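Side-chain contacts in transcriptional regulator, LYSR family (Neisseria meningitidis, PDB 4AB5), which probably controls transcription of methionine biosynthesis genes as a DNA-binding LysR-family activator or repressor of the MetR type, represented here by its regulatory domain: residues A187-T190 against E191-D194; V14-H17 against T18-D21. All coordinates share one frame; numbering follows the deposited sequence.

Contact 1 (A187-T190 against E191-D194); sequences AIRT and EDTD
T193 reaches back to T190 with both its backbone and its side chain, just where the strand 171-189 gives way to the loop leading into helix 196-212. T193 OG1 donates to T190 O at 2.7 Å, sitting nearly in line with the C=O bond (159°) and slightly tilted from the carbonyl plane. T193 N adds a longer, weak bond to the same oxygen at 3.3 Å. A chi1 of 52° holds T193 OG1 between its own N and carbonyl carbon, within reach of T190 O, and leaves CG2 between that oxygen and I188 CD1. One residue earlier, D192 N makes a weak bond to R189 O, and the two successive i to i+3 turns bend the chain sharply.

The dense side is built by I188, R189 and D192. I188 CD1 lies 3.7 Å from T193 CA and 4.0 Å from T193 CG2, beside L60 and L198. R189 and D192 run side by side in the same direction and meet in a salt bridge, R189 NH1 to D192 OD2 at 2.8 Å, though as a hydrogen bond it is bent and weak. The carboxylate oxygen comes to the edge of the guanidinium near its plane, although the planes of the two groups are turned 65° against each other. R189 NE has a weak bond to L53 O.

The other side is open: T190 and E191 are exposed, T190 OG1 being bonded to S73 OG. R189 probably favours the charged form of the buried D192, an effect the neighbouring carboxylate of E191 may partly offset, with D59 offering the arginine a more distant second carboxylate.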
loop_
_atom_site.group_PDB
_atom_site.type_symbol
_atom_site.label_atom_id
_atom_site.label_comp_id
_atom_site.label_asym_id
_atom_site.label_seq_id
_atom_site.Cartn_x
_atom_site.Cartn_y
_atom_site.Cartn_z
ATOM N N ALA B 187 -2.621 7.376 21.259
ATOM C CA ALA B 187 -3.715 7.752 22.143
ATOM C C ALA B 187 -4.386 6.496 22.716
ATOM O O ALA B 187 -4.611 5.527 21.992
ATOM C CB ALA B 187 -4.733 8.587 21.376
ATOM N N ILE B 188 -4.668 6.505 24.020
ATOM C CA ILE B 188 -5.386 5.453 24.742
ATOM C C ILE B 188 -6.407 6.128 25.687
ATOM O O ILE B 188 -6.345 7.351 25.898
ATOM C CB ILE B 188 -4.452 4.469 25.516
ATOM C CG1 ILE B 188 -3.594 5.173 26.600
ATOM C CG2 ILE B 188 -3.618 3.591 24.584
ATOM C CD1 ILE B 188 -2.981 4.249 27.654
ATOM N N ARG B 189 -7.323 5.329 26.278
ATOM C CA ARG B 189 -8.282 5.833 27.259
ATOM C C ARG B 189 -7.485 6.051 28.539
ATOM O O ARG B 189 -6.496 5.358 28.761
ATOM C CB ARG B 189 -9.369 4.793 27.544
ATOM C CG ARG B 189 -10.349 4.543 26.421
ATOM C CD ARG B 189 -11.217 3.366 26.816
ATOM N NE ARG B 189 -11.747 2.645 25.660
ATOM C CZ ARG B 189 -11.137 1.628 25.059
ATOM N NH1 ARG B 189 -9.955 1.203 25.490
ATOM N NH2 ARG B 189 -11.704 1.028 24.025
ATOM N N THR B 190 -7.886 7.006 29.361
ATOM C CA THR B 190 -7.206 7.269 30.631
ATOM C C THR B 190 -7.330 6.081 31.602
ATOM O O THR B 190 -6.385 5.827 32.350
ATOM C CB THR B 190 -7.621 8.643 31.198
ATOM O OG1 THR B 190 -7.462 9.608 30.159
ATOM C CG2 THR B 190 -6.781 9.068 32.396
ATOM N N GLU B 191 -8.453 5.321 31.547
ATOM C CA GLU B 191 -8.669 4.132 32.382
ATOM C C GLU B 191 -7.641 3.044 32.046
ATOM O O GLU B 191 -7.217 2.313 32.931
ATOM C CB GLU B 191 -10.100 3.575 32.204
ATOM C CG GLU B 191 -10.533 2.561 33.270
ATOM C CD GLU B 191 -10.097 1.109 33.097
ATOM O OE1 GLU B 191 -10.389 0.523 32.030
ATOM O OE2 GLU B 191 -9.471 0.554 34.031
ATOM N N ASP B 192 -7.238 2.956 30.783
ATOM C CA ASP B 192 -6.320 1.939 30.282
ATOM C C ASP B 192 -4.823 2.243 30.457
ATOM O O ASP B 192 -3.992 1.408 30.077
ATOM C CB ASP B 192 -6.665 1.610 28.823
ATOM C CG ASP B 192 -7.948 0.825 28.626
ATOM O OD1 ASP B 192 -8.669 0.606 29.609
ATOM O OD2 ASP B 192 -8.226 0.429 27.488
ATOM N N THR B 193 -4.472 3.407 31.057
ATOM C CA THR B 193 -3.076 3.825 31.310
ATOM C C THR B 193 -2.263 2.798 32.141
ATOM O O THR B 193 -1.027 2.816 32.110
ATOM C CB THR B 193 -3.020 5.206 31.975
ATOM O OG1 THR B 193 -3.869 5.229 33.127
ATOM C CG2 THR B 193 -3.320 6.353 31.023
ATOM N N ASP B 194 -2.971 1.920 32.876
ATOM C CA ASP B 194 -2.409 0.874 33.738
ATOM C C ASP B 194 -2.002 -0.410 32.993
ATOM O O ASP B 194 -1.168 -1.148 33.512
ATOM C CB ASP B 194 -3.373 0.545 34.905
ATOM C CG ASP B 194 -4.812 0.184 34.539
ATOM O OD1 ASP B 194 -5.191 0.346 33.358
ATOM O OD2 ASP B 194 -5.570 -0.213 35.445
#

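Contact 2 (V14-H17 against T18-D21); sequences VECH and TCFD
C16 and C19 close a CxxC disulfide across the turn that joins strand 8-13 to helix 20-33, the first beta-to-alpha connection of a periplasmic-binding-protein-like (PBP2) domain. Next to this bridge V14 is a forked bump: CG1 rests 3.8 Å from F20 CZ, meeting the ring obliquely, and CG2 lies 3.9 Å from C19 CB. With CG2 anti to the backbone N and CG1 between N and the carbonyl carbon (chi1 54°), CG1 is turned to the ring and CG2 chiefly to C19 CB. V14 thus fills the angle between the phenyl ring and the half-cystine, and I62 adjoins both V14 and C19.

The F20 ring lies against the C16-H17 backbone. Its edge faces two backbone oxygens lying near the ring plane, C16 O being 3.3 Å from F20 CD1 and H17 O 3.6 Å from the same carbon. F20 N also makes a weak bond to H17 O at 3.4 Å. The H17 ring stacks on that of Y111, and F20 also packs on I141 of the second subunit. T18 OG1 comes 3.8 Å from C16 SG, and the disulfide itself, with SG of C16 2.0 Å from SG of C19, has a chi3 of 97°.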
loop_
_atom_site.group_PDB
_atom_site.type_symbol
_atom_site.label_atom_id
_atom_site.label_comp_id
_atom_site.label_asym_id
_atom_site.label_seq_id
_atom_site.Cartn_x
_atom_site.Cartn_y
_atom_site.Cartn_z
ATOM N N VAL B 14 -5.976 3.547 13.071
ATOM C CA VAL B 14 -5.001 4.301 12.286
ATOM C C VAL B 14 -5.582 4.681 10.926
ATOM O O VAL B 14 -6.076 3.818 10.201
ATOM C CB VAL B 14 -3.620 3.569 12.200
ATOM C CG1 VAL B 14 -3.759 2.134 11.690
ATOM C CG2 VAL B 14 -2.585 4.357 11.388
ATOM N N GLU B 15 -5.535 5.978 10.596
ATOM C CA GLU B 15 -6.015 6.478 9.311
ATOM C C GLU B 15 -4.861 7.008 8.440
ATOM O O GLU B 15 -5.095 7.400 7.296
ATOM C CB GLU B 15 -7.104 7.550 9.508
ATOM C CG GLU B 15 -8.430 7.039 10.059
ATOM C CD GLU B 15 -9.106 5.887 9.337
ATOM O OE1 GLU B 15 -9.181 5.910 8.086
ATOM O OE2 GLU B 15 -9.588 4.967 10.036
ATOM N N CYS B 16 -3.622 6.982 8.975
ATOM C CA CYS B 16 -2.399 7.475 8.341
ATOM C C CYS B 16 -1.715 6.356 7.543
ATOM O O CYS B 16 -1.422 5.293 8.097
ATOM C CB CYS B 16 -1.485 8.097 9.403
ATOM S SG CYS B 16 0.305 7.937 9.103
ATOM N N HIS B 17 -1.486 6.596 6.236
ATOM C CA HIS B 17 -0.902 5.642 5.282
ATOM C C HIS B 17 0.564 5.269 5.541
ATOM O O HIS B 17 0.876 4.078 5.576
ATOM C CB HIS B 17 -1.091 6.154 3.850
ATOM C CG HIS B 17 -2.510 6.148 3.363
ATOM N ND1 HIS B 17 -2.902 5.352 2.299
ATOM C CD2 HIS B 17 -3.573 6.883 3.770
ATOM C CE1 HIS B 17 -4.185 5.609 2.108
ATOM N NE2 HIS B 17 -4.634 6.525 2.966
ATOM N N THR B 18 1.465 6.274 5.692
ATOM C CA THR B 18 2.902 6.048 5.935
ATOM C C THR B 18 3.167 5.277 7.229
ATOM O O THR B 18 4.129 4.513 7.293
ATOM C CB THR B 18 3.734 7.347 5.849
ATOM O OG1 THR B 18 3.278 8.300 6.811
ATOM C CG2 THR B 18 3.745 7.951 4.462
ATOM N N CYS B 19 2.289 5.469 8.240
ATOM C CA CYS B 19 2.298 4.824 9.563
ATOM C C CYS B 19 2.465 3.305 9.484
ATOM O O CYS B 19 3.248 2.739 10.244
ATOM C CB CYS B 19 1.051 5.205 10.355
ATOM S SG CYS B 19 0.952 6.965 10.786
ATOM N N PHE B 20 1.761 2.663 8.528
ATOM C CA PHE B 20 1.770 1.219 8.272
ATOM C C PHE B 20 3.169 0.638 8.039
ATOM O O PHE B 20 3.422 -0.512 8.420
ATOM C CB PHE B 20 0.823 0.879 7.110
ATOM C CG PHE B 20 -0.642 0.864 7.477
ATOM C CD1 PHE B 20 -1.367 2.050 7.569
ATOM C CD2 PHE B 20 -1.302 -0.337 7.720
ATOM C CE1 PHE B 20 -2.729 2.034 7.912
ATOM C CE2 PHE B 20 -2.655 -0.353 8.081
ATOM C CZ PHE B 20 -3.363 0.832 8.166
ATOM N N ASP B 21 4.089 1.434 7.466
ATOM C CA ASP B 21 5.465 1.000 7.230
ATOM C C ASP B 21 6.201 0.581 8.495
ATOM O O ASP B 21 6.952 -0.395 8.462
ATOM C CB ASP B 21 6.254 2.059 6.445
ATOM C CG ASP B 21 5.915 2.125 4.965
ATOM O OD1 ASP B 21 5.108 1.281 4.497
ATOM O OD2 ASP B 21 6.464 3.012 4.268
#

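Contact 2 comes first along the chain, after strand 8-13 and leading into helix 20-33. Contact 1 comes near the other end, where strand 171-189 passes into the loop before helix 196-212. Both strands belong to the same mixed sheet and pair with strand 60-63, the first in parallel and the second antiparallel, so that strand 60-63 lies beside both contacts. The contacts do not touch; their centres are 21 Å apart and their nearest atoms about 9 Å. Contact 2 lies close to the centre of the chain and to the second subunit, whereas contact 1 is peripheral. Each lies at a different strand-to-helix connection of the one regulatory domain.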